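Local coordinates for protein NAD-dependent epimerase/dehydratase (Methylobacillus flagellatus KT, PDB 3GPI) that is of unknown function but belongs to the NAD-dependent epimerase/dehydratase family and probably binds a dinucleotide cofactor through a Rossmann fold, at residues 103-108 with 150-155; 7-12 with 69-74; 121-126 with 209-214; 15-20 with 186-191; 84-89 with 137-142. One frame throughout, in Å; residues are numbered along the deposited sequence.

In the fold
All five contacts are built round one Rossmann-like sheet and its flanking helices. Interaction 1 lies among the parallel strands of the central sheet, its centre about 8 Å from that of the chain, and touches the other four. Interaction 2 continues the sheet through strand 66-69, with Phe105 O 2.8 Å from Tyr69 N, and carries part of the glycine-rich turn that probably marks the cofactor site; interaction 4 packs the helix following that turn. Interaction 3 borders the sheet elsewhere, its centre about 20 Å from that of interaction 2. Interaction 5 joins helices 86-95 and 132-143; Glu141 of the latter bonds to Ser108 and pairs with Arg153 of interaction 1.

Interaction 1: 103-108 with 150-155; sequences HVFFVS and TILRFS
His103 and Thr150 are joined through their side chains near the start of two parallel strands. NE2 of His103 donates to OG1 of Thr150 across 2.9 Å, almost straight at 173° and in the imidazole plane; the hydroxyl, held beside its own backbone N (chi1 -63°), also bonds to Glu207 O.

Five backbone bonds tie 103-108 to 150-155. Val104 O receives Thr150 N, and Phe106 both gives its N to Thr150 O and takes Leu152 N on its O (2.8 Å). Ser108 N then reaches Leu152 O at 2.7 Å, and Ser108 O accepts from Phe154 N at 3.1 Å.

The Phe105 ring runs alongside Thr150, pointing the same way, with Phe105 CD1 3.7 Å from Thr150 CB. Further on, Val107 makes a CH-pi contact, its CG1 over one face of the Phe154 ring, 4.0 Å from the centroid.

Strand 103-109 lies between strands 66-69 and 149-158. Phe105 and Leu152 meet helix 187-201, whereas Phe106, Ile151 and Ser108 meet helix 132-143, where Glu141 takes both Ser108 OG and the guanidinium of Arg153.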
# COMPACT_ATOMS: atom_id res chain seq x y z
N HIS A 103 -16.64 -6.51 -5.99
CA HIS A 103 -15.29 -6.13 -6.36
C HIS A 103 -14.33 -6.49 -5.25
O HIS A 103 -14.65 -6.39 -4.07
CB HIS A 103 -15.17 -4.63 -6.65
CG HIS A 103 -14.13 -4.31 -7.69
ND1 HIS A 103 -14.30 -4.58 -9.03
CD2 HIS A 103 -12.88 -3.82 -7.57
CE1 HIS A 103 -13.23 -4.21 -9.70
NE2 HIS A 103 -12.34 -3.75 -8.83
N VAL A 104 -13.13 -6.90 -5.66
CA VAL A 104 -12.02 -7.11 -4.74
C VAL A 104 -10.90 -6.13 -5.04
O VAL A 104 -10.42 -6.06 -6.16
CB VAL A 104 -11.46 -8.52 -4.86
CG1 VAL A 104 -10.28 -8.68 -3.91
CG2 VAL A 104 -12.53 -9.54 -4.56
N PHE A 105 -10.49 -5.33 -4.06
CA PHE A 105 -9.28 -4.50 -4.16
C PHE A 105 -8.17 -5.21 -3.42
O PHE A 105 -8.31 -5.50 -2.21
CB PHE A 105 -9.51 -3.10 -3.59
CG PHE A 105 -10.48 -2.27 -4.36
CD1 PHE A 105 -10.06 -1.56 -5.46
CD2 PHE A 105 -11.85 -2.24 -4.03
CE1 PHE A 105 -10.94 -0.79 -6.19
CE2 PHE A 105 -12.74 -1.46 -4.78
CZ PHE A 105 -12.30 -0.74 -5.85
N PHE A 106 -7.08 -5.53 -4.13
CA PHE A 106 -6.02 -6.29 -3.51
C PHE A 106 -4.78 -5.43 -3.43
O PHE A 106 -4.30 -4.95 -4.48
CB PHE A 106 -5.78 -7.55 -4.35
CG PHE A 106 -4.63 -8.39 -3.88
CD1 PHE A 106 -4.76 -9.26 -2.81
CD2 PHE A 106 -3.40 -8.30 -4.53
CE1 PHE A 106 -3.67 -10.04 -2.36
CE2 PHE A 106 -2.31 -9.07 -4.10
CZ PHE A 106 -2.44 -9.93 -3.02
N VAL A 107 -4.23 -5.27 -2.22
CA VAL A 107 -3.04 -4.46 -2.03
C VAL A 107 -1.83 -5.34 -2.23
O VAL A 107 -1.52 -6.22 -1.43
CB VAL A 107 -3.00 -3.76 -0.67
CG1 VAL A 107 -1.74 -2.91 -0.52
CG2 VAL A 107 -4.26 -2.90 -0.45
N SER A 108 -1.14 -5.07 -3.31
CA SER A 108 0.08 -5.79 -3.66
C SER A 108 1.26 -4.85 -3.44
O SER A 108 1.14 -3.83 -2.75
CB SER A 108 -0.05 -6.19 -5.11
OG SER A 108 1.07 -6.96 -5.57
N THR A 150 -9.28 -5.23 -8.72
CA THR A 150 -8.25 -4.25 -9.00
C THR A 150 -7.10 -4.56 -8.07
O THR A 150 -7.26 -4.56 -6.85
CB THR A 150 -8.74 -2.85 -8.72
OG1 THR A 150 -9.83 -2.56 -9.60
CG2 THR A 150 -7.60 -1.83 -8.95
N ILE A 151 -5.95 -4.84 -8.68
CA ILE A 151 -4.71 -5.03 -7.94
C ILE A 151 -4.03 -3.66 -7.85
O ILE A 151 -3.91 -2.92 -8.82
CB ILE A 151 -3.82 -5.98 -8.73
CG1 ILE A 151 -4.42 -7.39 -8.72
CG2 ILE A 151 -2.40 -6.00 -8.16
CD1 ILE A 151 -3.83 -8.24 -9.81
N LEU A 152 -3.62 -3.35 -6.62
CA LEU A 152 -2.97 -2.07 -6.33
C LEU A 152 -1.54 -2.37 -5.89
O LEU A 152 -1.32 -2.80 -4.74
CB LEU A 152 -3.73 -1.38 -5.19
CG LEU A 152 -5.20 -1.11 -5.57
CD1 LEU A 152 -5.96 -0.71 -4.32
CD2 LEU A 152 -5.33 -0.09 -6.66
N ARG A 153 -0.57 -2.17 -6.79
CA ARG A 153 0.83 -2.42 -6.40
C ARG A 153 1.39 -1.17 -5.75
O ARG A 153 1.67 -0.19 -6.44
CB ARG A 153 1.65 -2.79 -7.63
CG ARG A 153 1.32 -4.19 -8.12
CD ARG A 153 2.11 -4.57 -9.38
NE ARG A 153 1.68 -5.88 -9.87
CZ ARG A 153 1.83 -6.28 -11.13
NH1 ARG A 153 2.40 -5.50 -12.03
NH2 ARG A 153 1.37 -7.47 -11.47
N PHE A 154 1.43 -1.18 -4.41
CA PHE A 154 1.89 -0.01 -3.65
C PHE A 154 3.42 0.01 -3.65
O PHE A 154 4.06 -1.05 -3.48
CB PHE A 154 1.44 -0.14 -2.20
CG PHE A 154 0.07 0.41 -1.89
CD1 PHE A 154 -0.08 1.24 -0.79
CD2 PHE A 154 -1.03 0.10 -2.65
CE1 PHE A 154 -1.35 1.76 -0.46
CE2 PHE A 154 -2.28 0.65 -2.36
CZ PHE A 154 -2.47 1.46 -1.26
N SER A 155 4.01 1.20 -3.84
CA SER A 155 5.43 1.37 -3.54
C SER A 155 5.62 1.44 -2.02
O SER A 155 4.75 1.02 -1.27
CB SER A 155 5.96 2.56 -4.30
OG SER A 155 5.29 3.76 -3.98

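Interaction 2: 7-12 with 69-74; sequences LIAGCG and YCVAAS
Ala9 and Cys70 meet where two parallel strands end side by side. The carbonyl O of Ala9 takes the N-H of Cys70 at 2.8 Å, with an angle of 160° at the hydrogen, and the same oxygen lies 3.4 Å from CG2 of Val71. The methyl of Ala9 touches the Tyr69 ring obliquely, Ala9 CB 3.7 Å from Tyr69 CD1. Val71, two residues beyond Tyr69, brings its CG2, placed beside its own backbone N, to 3.7 Å from Gly10 N; this methyl also stands over one face of the Tyr69 ring, toward its rim. On the other side of the sheet from Ala9 CB, CG2 of Ile8 meets SG of Cys70 at 4.0 Å.

The chain leaves the strand at Gly10, whose positive phi (107°) suits a residue without a side chain; a beta carbon there would run into both Cys70 CB and the carbonyl O of Ala9. CB of Cys70 packs 3.9 Å from Gly10 O, a buried oxygen with no polar partner in the model.

Further out, Ile8 is bonded through its backbone to Thr30 and Leu32 of strand 29-33, fixing the strand from its other neighbour. Tyr69 is backed by Leu89 and Thr92 of helix 86-95.

Gly12 occupies the N-cap of helix 13-24, and helix 71-76 starts directly after Cys70. A strand, a tight glycine turn and a helix, with Gly10, Gly12 and Gly15 spaced as GxGxxG, form the arrangement typical of a Rossmann fold, consistent with the turn that receives the pyrophosphate of a dinucleotide.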
# COMPACT_ATOMS: atom_id res chain seq x y z
N LEU A 7 -15.68 -4.92 3.57
CA LEU A 7 -14.85 -5.70 4.50
C LEU A 7 -13.40 -5.42 4.18
O LEU A 7 -13.00 -5.55 3.02
CB LEU A 7 -15.14 -7.18 4.34
CG LEU A 7 -14.22 -8.13 5.11
CD1 LEU A 7 -14.21 -7.88 6.59
CD2 LEU A 7 -14.67 -9.55 4.78
N ILE A 8 -12.64 -4.97 5.19
CA ILE A 8 -11.20 -4.75 5.02
C ILE A 8 -10.48 -5.87 5.77
O ILE A 8 -10.58 -5.94 7.00
CB ILE A 8 -10.80 -3.39 5.61
CG1 ILE A 8 -11.53 -2.24 4.86
CG2 ILE A 8 -9.26 -3.22 5.53
CD1 ILE A 8 -11.38 -0.87 5.50
N ALA A 9 -9.80 -6.74 5.04
CA ALA A 9 -9.04 -7.81 5.68
C ALA A 9 -7.63 -7.32 5.87
O ALA A 9 -6.92 -7.08 4.90
CB ALA A 9 -9.04 -9.04 4.85
N GLY A 10 -7.24 -7.18 7.14
CA GLY A 10 -5.94 -6.64 7.50
C GLY A 10 -6.13 -5.24 8.04
O GLY A 10 -6.48 -4.31 7.29
N CYS A 11 -5.88 -5.07 9.33
CA CYS A 11 -6.10 -3.80 10.01
C CYS A 11 -4.82 -3.16 10.52
O CYS A 11 -4.74 -2.66 11.65
CB CYS A 11 -7.09 -3.95 11.15
SG CYS A 11 -8.76 -4.41 10.60
N GLY A 12 -3.80 -3.19 9.67
CA GLY A 12 -2.65 -2.34 9.91
C GLY A 12 -2.97 -0.89 9.60
O GLY A 12 -4.15 -0.47 9.47
N TYR A 69 -8.37 -6.31 0.46
CA TYR A 69 -7.51 -7.28 1.09
C TYR A 69 -6.11 -6.70 1.21
O TYR A 69 -5.46 -6.46 0.21
CB TYR A 69 -7.50 -8.56 0.25
CG TYR A 69 -6.88 -9.75 0.94
CD1 TYR A 69 -7.65 -10.57 1.75
CD2 TYR A 69 -5.52 -10.02 0.80
CE1 TYR A 69 -7.09 -11.64 2.41
CE2 TYR A 69 -4.95 -11.11 1.44
CZ TYR A 69 -5.74 -11.90 2.24
OH TYR A 69 -5.17 -12.96 2.89
N CYS A 70 -5.71 -6.48 2.46
CA CYS A 70 -4.43 -5.85 2.80
C CYS A 70 -3.44 -6.84 3.42
O CYS A 70 -2.27 -6.49 3.58
CB CYS A 70 -4.68 -4.77 3.83
SG CYS A 70 -5.91 -3.56 3.40
N VAL A 71 -3.88 -8.07 3.72
CA VAL A 71 -3.05 -9.01 4.51
C VAL A 71 -1.73 -9.39 3.80
O VAL A 71 -0.68 -9.39 4.44
CB VAL A 71 -3.85 -10.26 4.94
CG1 VAL A 71 -2.96 -11.30 5.68
CG2 VAL A 71 -5.06 -9.84 5.79
N ALA A 72 -1.78 -9.66 2.50
CA ALA A 72 -0.59 -10.09 1.76
C ALA A 72 0.44 -8.97 1.78
O ALA A 72 1.64 -9.21 1.99
CB ALA A 72 -0.96 -10.53 0.31
N ALA A 73 -0.03 -7.73 1.63
CA ALA A 73 0.89 -6.58 1.73
C ALA A 73 1.60 -6.47 3.10
O ALA A 73 2.81 -6.22 3.15
CB ALA A 73 0.17 -5.27 1.36
N SER A 74 0.85 -6.67 4.19
CA SER A 74 1.44 -6.71 5.54
C SER A 74 2.40 -7.88 5.70
O SER A 74 3.44 -7.73 6.36
CB SER A 74 0.36 -6.80 6.61
OG SER A 74 -0.44 -5.64 6.58

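Interaction 3: 121-126 with 209-214; sequences LDEDTP and LYIVTD
Glu123 reaches across to Ile211 from a type I turn spanning Asp122 to Thr125, which also contains an Asx turn, and so joins a loop to strand 209-212.

The one direct hydrogen bond across the contact runs from Ile211 N to Glu123 OE2 at 2.8 Å, practically straight at 177°, meeting the oxygen on its anti side, somewhat out of the carboxylate plane (24°). CG of Glu123 lies beside the backbone N and the chain bends at chi2 (82°), which carries the carboxylate to the strand. A water lies 2.7 Å from Glu123 OE2 and 2.8 Å from Ile211 O and can bridge them, though other acceptors compete for its hydrogens. The other carboxylate oxygen pairs with Arg253, so the buried acid is held at both oxygens and its negative charge is probably favoured.

The turn is braced from within. Thr125 N bonds to Asp122 O, Asp124 N to Asp122 OD1, and Asp122 N to Thr125 OG1 at 3.1 Å.

Apolar packing flanks the acid. Its aliphatic part lies against Leu209, with Glu123 CB 3.8 Å from Leu209 CD2, while the far end of Ile211 presses on the turn's backbone, Ile211 CD1 3.5 Å from Asp122 CA.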
# COMPACT_ATOMS: atom_id res chain seq x y z
N LEU A 121 9.02 2.19 -15.23
CA LEU A 121 8.15 1.04 -15.45
C LEU A 121 6.73 1.43 -15.11
O LEU A 121 6.49 2.27 -14.24
CB LEU A 121 8.53 -0.13 -14.53
CG LEU A 121 10.00 -0.53 -14.57
CD1 LEU A 121 10.23 -1.78 -13.75
CD2 LEU A 121 10.45 -0.68 -16.01
N ASP A 122 5.79 0.79 -15.79
CA ASP A 122 4.39 0.96 -15.46
C ASP A 122 3.62 -0.35 -15.52
O ASP A 122 4.21 -1.43 -15.51
CB ASP A 122 3.77 2.07 -16.31
CG ASP A 122 3.69 1.71 -17.76
OD1 ASP A 122 3.78 0.50 -18.12
OD2 ASP A 122 3.52 2.68 -18.55
N GLU A 123 2.29 -0.30 -15.48
CA GLU A 123 1.49 -1.52 -15.40
C GLU A 123 1.63 -2.41 -16.64
O GLU A 123 1.35 -3.62 -16.56
CB GLU A 123 -0.01 -1.19 -15.20
CG GLU A 123 -0.36 -0.38 -13.90
CD GLU A 123 -0.12 1.14 -14.04
OE1 GLU A 123 0.35 1.67 -15.08
OE2 GLU A 123 -0.39 1.88 -13.06
N ASP A 124 2.09 -1.81 -17.74
CA ASP A 124 2.29 -2.59 -18.97
C ASP A 124 3.57 -3.42 -18.94
O ASP A 124 3.73 -4.35 -19.73
CB ASP A 124 2.33 -1.67 -20.19
CG ASP A 124 1.04 -0.90 -20.41
OD1 ASP A 124 -0.04 -1.29 -19.92
OD2 ASP A 124 1.12 0.11 -21.14
N THR A 125 4.48 -3.07 -18.05
CA THR A 125 5.76 -3.77 -17.93
C THR A 125 5.58 -5.11 -17.20
O THR A 125 5.11 -5.13 -16.04
CB THR A 125 6.74 -2.93 -17.06
OG1 THR A 125 6.79 -1.58 -17.54
CG2 THR A 125 8.16 -3.58 -17.09
N PRO A 126 5.95 -6.25 -17.81
CA PRO A 126 5.80 -7.48 -17.04
C PRO A 126 6.76 -7.52 -15.85
O PRO A 126 7.95 -7.29 -16.04
CB PRO A 126 6.13 -8.60 -18.05
CG PRO A 126 6.04 -7.94 -19.40
CD PRO A 126 6.40 -6.51 -19.20
N LEU A 209 -5.44 -3.09 -12.72
CA LEU A 209 -4.13 -2.93 -12.10
C LEU A 209 -3.70 -1.49 -12.10
O LEU A 209 -3.74 -0.83 -13.12
CB LEU A 209 -3.12 -3.78 -12.90
CG LEU A 209 -1.64 -3.71 -12.50
CD1 LEU A 209 -1.38 -4.22 -11.10
CD2 LEU A 209 -0.76 -4.52 -13.50
N TYR A 210 -3.23 -1.02 -10.93
CA TYR A 210 -2.56 0.29 -10.83
C TYR A 210 -1.32 0.13 -10.02
O TYR A 210 -1.31 -0.60 -9.01
CB TYR A 210 -3.39 1.31 -10.03
CG TYR A 210 -4.72 1.72 -10.63
CD1 TYR A 210 -4.82 2.82 -11.49
CD2 TYR A 210 -5.87 1.00 -10.34
CE1 TYR A 210 -6.06 3.19 -12.03
CE2 TYR A 210 -7.12 1.37 -10.88
CZ TYR A 210 -7.19 2.46 -11.71
OH TYR A 210 -8.45 2.74 -12.21
N ILE A 211 -0.31 0.88 -10.42
CA ILE A 211 0.83 1.16 -9.55
C ILE A 211 0.42 2.36 -8.69
O ILE A 211 -0.04 3.40 -9.20
CB ILE A 211 2.08 1.50 -10.38
CG1 ILE A 211 2.54 0.23 -11.10
CG2 ILE A 211 3.23 1.96 -9.42
CD1 ILE A 211 3.74 0.41 -12.04
N VAL A 212 0.53 2.22 -7.37
CA VAL A 212 0.16 3.29 -6.43
C VAL A 212 1.45 3.85 -5.88
O VAL A 212 2.08 3.24 -5.01
CB VAL A 212 -0.76 2.72 -5.33
CG1 VAL A 212 -1.29 3.86 -4.47
CG2 VAL A 212 -1.98 2.07 -5.96
N THR A 213 1.82 5.00 -6.41
CA THR A 213 3.11 5.65 -6.09
C THR A 213 2.98 7.14 -6.37
O THR A 213 2.07 7.55 -7.09
CB THR A 213 4.27 4.96 -6.85
OG1 THR A 213 5.53 5.32 -6.27
CG2 THR A 213 4.25 5.32 -8.34
N ASP A 214 3.85 7.94 -5.77
CA ASP A 214 3.74 9.39 -5.97
C ASP A 214 4.48 9.85 -7.22
O ASP A 214 4.92 9.01 -7.99
CB ASP A 214 4.12 10.18 -4.72
CG ASP A 214 5.64 10.29 -4.50
OD1 ASP A 214 6.45 9.99 -5.41
OD2 ASP A 214 6.00 10.78 -3.42
O HOH W 1 -0.38 4.33 -11.84

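Interaction 4: 15-20 with 186-191; sequences GLELAR and HRDDGA
Leu18 and Ala191 bring helices 13-24 and 187-201 together, their CA atoms 4.6 Å apart where the axes of segments 15-20 and 187-191 pass at 8.7 Å with a crossing angle of -56°. The small methyl of Ala191 permits this approach: its CB faces the aliphatic CG of Glu17 at 3.6 Å and CB of Leu18 at 4.2 Å, and its carbonyl O lies 3.4 Å from CD1 of Leu18.

Beside this packing the charged ends form a network. Glu17, with CG anti to the backbone N (chi1 176°) and the chain bent at chi2, crosses Arg187 at about a right angle. Its OE1 stands over one face of the guanidinium, 3.8 Å from Arg187 NH2, with no N-H pointing at it: a long salt bridge by charge alone. The flat groups are nearly parallel, 7° apart.

Each partner is held more firmly within its own helix. Arg20 grips Glu17 side-on, NE to OE1 and NH2 to OE2, the latter at 2.7 Å. Arg187 puts both NE and NH2 onto OD1 of Asp188. That oxygen is 3.6 Å from Glu17 OE2, a like-charge approach that the surrounding arginines probably offset. ND1 of His186 caps the second helix through Asp188 N.

Leu18 touches Ile8 of strand 6-9 and Ile194 and Ala195 of helix 187-201, while Gly190 packs on Phe154 of strand 149-158; both helices thus lie against the sheet.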
# COMPACT_ATOMS: atom_id res chain seq x y z
N GLY A 15 -5.10 -0.10 6.40
CA GLY A 15 -6.51 -0.53 6.53
C GLY A 15 -7.28 0.35 7.50
O GLY A 15 -8.45 0.62 7.27
N LEU A 16 -6.63 0.80 8.56
CA LEU A 16 -7.29 1.67 9.52
C LEU A 16 -7.59 3.03 8.97
O LEU A 16 -8.68 3.58 9.19
CB LEU A 16 -6.52 1.77 10.84
CG LEU A 16 -6.54 0.48 11.64
CD1 LEU A 16 -5.45 0.43 12.71
CD2 LEU A 16 -7.94 0.40 12.27
N GLU A 17 -6.66 3.59 8.20
CA GLU A 17 -6.90 4.88 7.61
C GLU A 17 -7.97 4.80 6.53
O GLU A 17 -8.80 5.69 6.43
CB GLU A 17 -5.58 5.47 7.05
CG GLU A 17 -5.72 6.79 6.29
CD GLU A 17 -6.20 7.97 7.12
OE1 GLU A 17 -6.23 7.87 8.38
OE2 GLU A 17 -6.57 8.99 6.50
N LEU A 18 -7.97 3.70 5.78
CA LEU A 18 -9.01 3.47 4.79
C LEU A 18 -10.36 3.37 5.48
O LEU A 18 -11.35 3.97 5.05
CB LEU A 18 -8.69 2.19 4.03
CG LEU A 18 -9.78 1.81 3.01
CD1 LEU A 18 -10.04 2.92 2.00
CD2 LEU A 18 -9.34 0.52 2.30
N ALA A 19 -10.42 2.60 6.57
CA ALA A 19 -11.69 2.46 7.28
C ALA A 19 -12.21 3.81 7.74
O ALA A 19 -13.40 4.09 7.63
CB ALA A 19 -11.56 1.50 8.47
N ARG A 20 -11.31 4.65 8.25
CA ARG A 20 -11.72 5.95 8.76
C ARG A 20 -12.36 6.79 7.66
O ARG A 20 -13.42 7.39 7.84
CB ARG A 20 -10.50 6.66 9.37
CG ARG A 20 -10.80 7.99 10.05
CD ARG A 20 -9.51 8.78 10.43
NE ARG A 20 -8.79 9.27 9.24
CZ ARG A 20 -9.10 10.38 8.57
NH1 ARG A 20 -10.13 11.13 8.98
NH2 ARG A 20 -8.41 10.76 7.51
N HIS A 186 2.42 7.93 0.33
CA HIS A 186 2.04 8.23 1.69
C HIS A 186 0.83 7.38 2.07
O HIS A 186 -0.09 7.19 1.26
CB HIS A 186 1.65 9.71 1.77
CG HIS A 186 1.50 10.23 3.17
ND1 HIS A 186 0.44 9.88 4.00
CD2 HIS A 186 2.27 11.09 3.88
CE1 HIS A 186 0.58 10.52 5.16
NE2 HIS A 186 1.67 11.26 5.10
N ARG A 187 0.82 6.85 3.29
CA ARG A 187 -0.32 6.08 3.80
C ARG A 187 -1.66 6.72 3.47
O ARG A 187 -2.61 6.03 3.06
CB ARG A 187 -0.20 5.92 5.31
CG ARG A 187 -1.35 5.15 5.98
CD ARG A 187 -1.44 5.55 7.47
NE ARG A 187 -1.95 6.91 7.66
CZ ARG A 187 -2.09 7.51 8.83
NH1 ARG A 187 -1.73 6.88 9.94
NH2 ARG A 187 -2.54 8.75 8.88
N ASP A 188 -1.79 8.03 3.64
CA ASP A 188 -3.09 8.65 3.45
C ASP A 188 -3.48 8.72 1.98
O ASP A 188 -4.66 8.68 1.65
CB ASP A 188 -3.11 10.06 4.00
CG ASP A 188 -3.02 10.12 5.52
OD1 ASP A 188 -3.02 9.10 6.22
OD2 ASP A 188 -3.00 11.27 6.02
N ASP A 189 -2.50 8.86 1.08
CA ASP A 189 -2.84 8.74 -0.34
C ASP A 189 -3.20 7.33 -0.75
O ASP A 189 -4.07 7.13 -1.59
CB ASP A 189 -1.67 9.25 -1.22
CG ASP A 189 -1.70 10.74 -1.41
OD1 ASP A 189 -2.80 11.24 -1.75
OD2 ASP A 189 -0.65 11.41 -1.28
N GLY A 190 -2.51 6.32 -0.22
CA GLY A 190 -2.88 4.94 -0.54
C GLY A 190 -4.33 4.69 -0.10
O GLY A 190 -5.12 4.12 -0.86
N ALA A 191 -4.68 5.12 1.12
CA ALA A 191 -6.03 4.91 1.60
C ALA A 191 -7.04 5.72 0.80
O ALA A 191 -8.10 5.18 0.45
CB ALA A 191 -6.11 5.32 3.08

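Interaction 5: 84-89 with 137-142; sequences SYVEGL and MLEAEA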
# COMPACT_ATOMS: atom_id res chain seq x y z
N SER A 84 3.08 -18.79 2.55
CA SER A 84 2.40 -18.37 1.31
C SER A 84 1.39 -17.24 1.57
O SER A 84 0.85 -17.16 2.66
CB SER A 84 1.72 -19.59 0.67
OG SER A 84 0.60 -19.23 -0.12
N TYR A 85 1.16 -16.39 0.57
CA TYR A 85 0.20 -15.27 0.67
C TYR A 85 -1.13 -15.61 0.04
O TYR A 85 -2.18 -15.07 0.44
CB TYR A 85 0.70 -13.98 -0.02
CG TYR A 85 2.07 -13.45 0.37
CD1 TYR A 85 2.73 -12.54 -0.47
CD2 TYR A 85 2.70 -13.84 1.55
CE1 TYR A 85 3.97 -12.03 -0.14
CE2 TYR A 85 3.96 -13.34 1.89
CZ TYR A 85 4.58 -12.43 1.03
OH TYR A 85 5.81 -11.94 1.35
N VAL A 86 -1.09 -16.45 -0.99
CA VAL A 86 -2.27 -16.79 -1.78
C VAL A 86 -3.27 -17.57 -0.91
O VAL A 86 -4.48 -17.45 -1.11
CB VAL A 86 -1.89 -17.58 -3.05
CG1 VAL A 86 -1.34 -18.96 -2.69
CG2 VAL A 86 -3.08 -17.68 -4.03
N GLU A 87 -2.74 -18.32 0.06
CA GLU A 87 -3.55 -19.11 1.01
C GLU A 87 -4.61 -18.24 1.68
O GLU A 87 -5.81 -18.58 1.65
CB GLU A 87 -2.65 -19.71 2.10
CG GLU A 87 -2.95 -21.16 2.47
CD GLU A 87 -2.29 -22.15 1.53
OE1 GLU A 87 -2.00 -21.78 0.37
OE2 GLU A 87 -2.06 -23.31 1.95
N GLY A 88 -4.16 -17.16 2.30
CA GLY A 88 -5.01 -16.24 3.06
C GLY A 88 -6.10 -15.62 2.20
O GLY A 88 -7.26 -15.47 2.65
N LEU A 89 -5.73 -15.23 0.98
CA LEU A 89 -6.68 -14.68 0.02
C LEU A 89 -7.68 -15.74 -0.47
O LEU A 89 -8.87 -15.49 -0.61
CB LEU A 89 -5.92 -14.07 -1.16
CG LEU A 89 -6.76 -13.54 -2.34
CD1 LEU A 89 -7.71 -12.39 -1.90
CD2 LEU A 89 -5.87 -13.10 -3.48
N MET A 137 3.77 -12.84 -3.88
CA MET A 137 2.82 -11.81 -4.19
C MET A 137 2.18 -11.97 -5.56
O MET A 137 0.96 -11.83 -5.71
CB MET A 137 3.52 -10.45 -4.11
CG MET A 137 2.56 -9.30 -4.11
SD MET A 137 1.19 -9.27 -2.85
CE MET A 137 2.00 -8.63 -1.50
N LEU A 138 2.99 -12.31 -6.56
CA LEU A 138 2.41 -12.60 -7.86
C LEU A 138 1.49 -13.84 -7.82
O LEU A 138 0.49 -13.88 -8.54
CB LEU A 138 3.48 -12.72 -8.97
CG LEU A 138 4.24 -11.44 -9.30
CD1 LEU A 138 5.39 -11.80 -10.30
CD2 LEU A 138 3.34 -10.32 -9.85
N GLU A 139 1.81 -14.83 -6.97
CA GLU A 139 0.95 -16.00 -6.81
C GLU A 139 -0.40 -15.62 -6.20
O GLU A 139 -1.45 -16.13 -6.64
CB GLU A 139 1.66 -17.05 -5.96
CG GLU A 139 0.78 -18.22 -5.58
CD GLU A 139 1.59 -19.35 -5.02
OE1 GLU A 139 2.19 -19.19 -3.94
OE2 GLU A 139 1.61 -20.42 -5.68
N ALA A 140 -0.39 -14.72 -5.20
CA ALA A 140 -1.64 -14.22 -4.60
C ALA A 140 -2.44 -13.41 -5.62
O ALA A 140 -3.68 -13.56 -5.69
CB ALA A 140 -1.36 -13.41 -3.33
N GLU A 141 -1.76 -12.58 -6.41
CA GLU A 141 -2.40 -11.77 -7.45
C GLU A 141 -3.13 -12.63 -8.46
O GLU A 141 -4.24 -12.29 -8.89
CB GLU A 141 -1.37 -10.94 -8.22
CG GLU A 141 -0.96 -9.62 -7.55
CD GLU A 141 -0.08 -8.77 -8.44
OE1 GLU A 141 -0.08 -8.92 -9.67
OE2 GLU A 141 0.63 -7.89 -7.93
N ALA A 142 -2.50 -13.75 -8.83
CA ALA A 142 -2.90 -14.54 -10.00
C ALA A 142 -4.34 -15.00 -9.89
O ALA A 142 -5.07 -15.02 -10.90
CB ALA A 142 -1.98 -15.74 -10.15
O HOH W 2 1.44 -16.68 -2.22
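Tyr85 and Met137 cross at about a right angle, the methyl end of the methionine meeting the phenol ring. Met137 is bent at chi2 and chi3, which returns its CE toward the ring and puts it 4.1 Å from CD1 of Tyr85. The ring approaches the helix backbone obliquely, CD1 of Tyr85 3.6 Å from Met137 N. Behind the ring, Tyr85 CB touches CB of Ala140 at 3.9 Å.

Val86 presents both of its methyls to the neighbouring helix. CG1 of Val86, in the crowded position between backbone N and carbonyl carbon (chi1 67°), meets CG of Glu139 at 3.7 Å in one of that residue's two conformers; CG2, on the other branch, rests 3.4 Å from the carbonyl O of Glu139. One turn on, CD2 of Leu89 comes within 3.1 Å of Ala140 O, a tight approach at the small residue. Ala140 thus takes Tyr85, Val86 and Leu89 against one short patch of helix.

Water 2 accepts from Val86 N at 2.8 Å; a bridge on to Glu139 OE1 is doubtful, since that side chain has two conformers. Ser84 OG caps Glu87 N through a weak bond.

Helices 86-95 and 132-143 pack side by side against the sheet: Met137 and Ala140 continue to Phe106 of strand 103-109, Leu89 touches Tyr69 at the end of strand 66-69, and Tyr85 leans on helix 71-76 through Ala72, Glu75 and Tyr76.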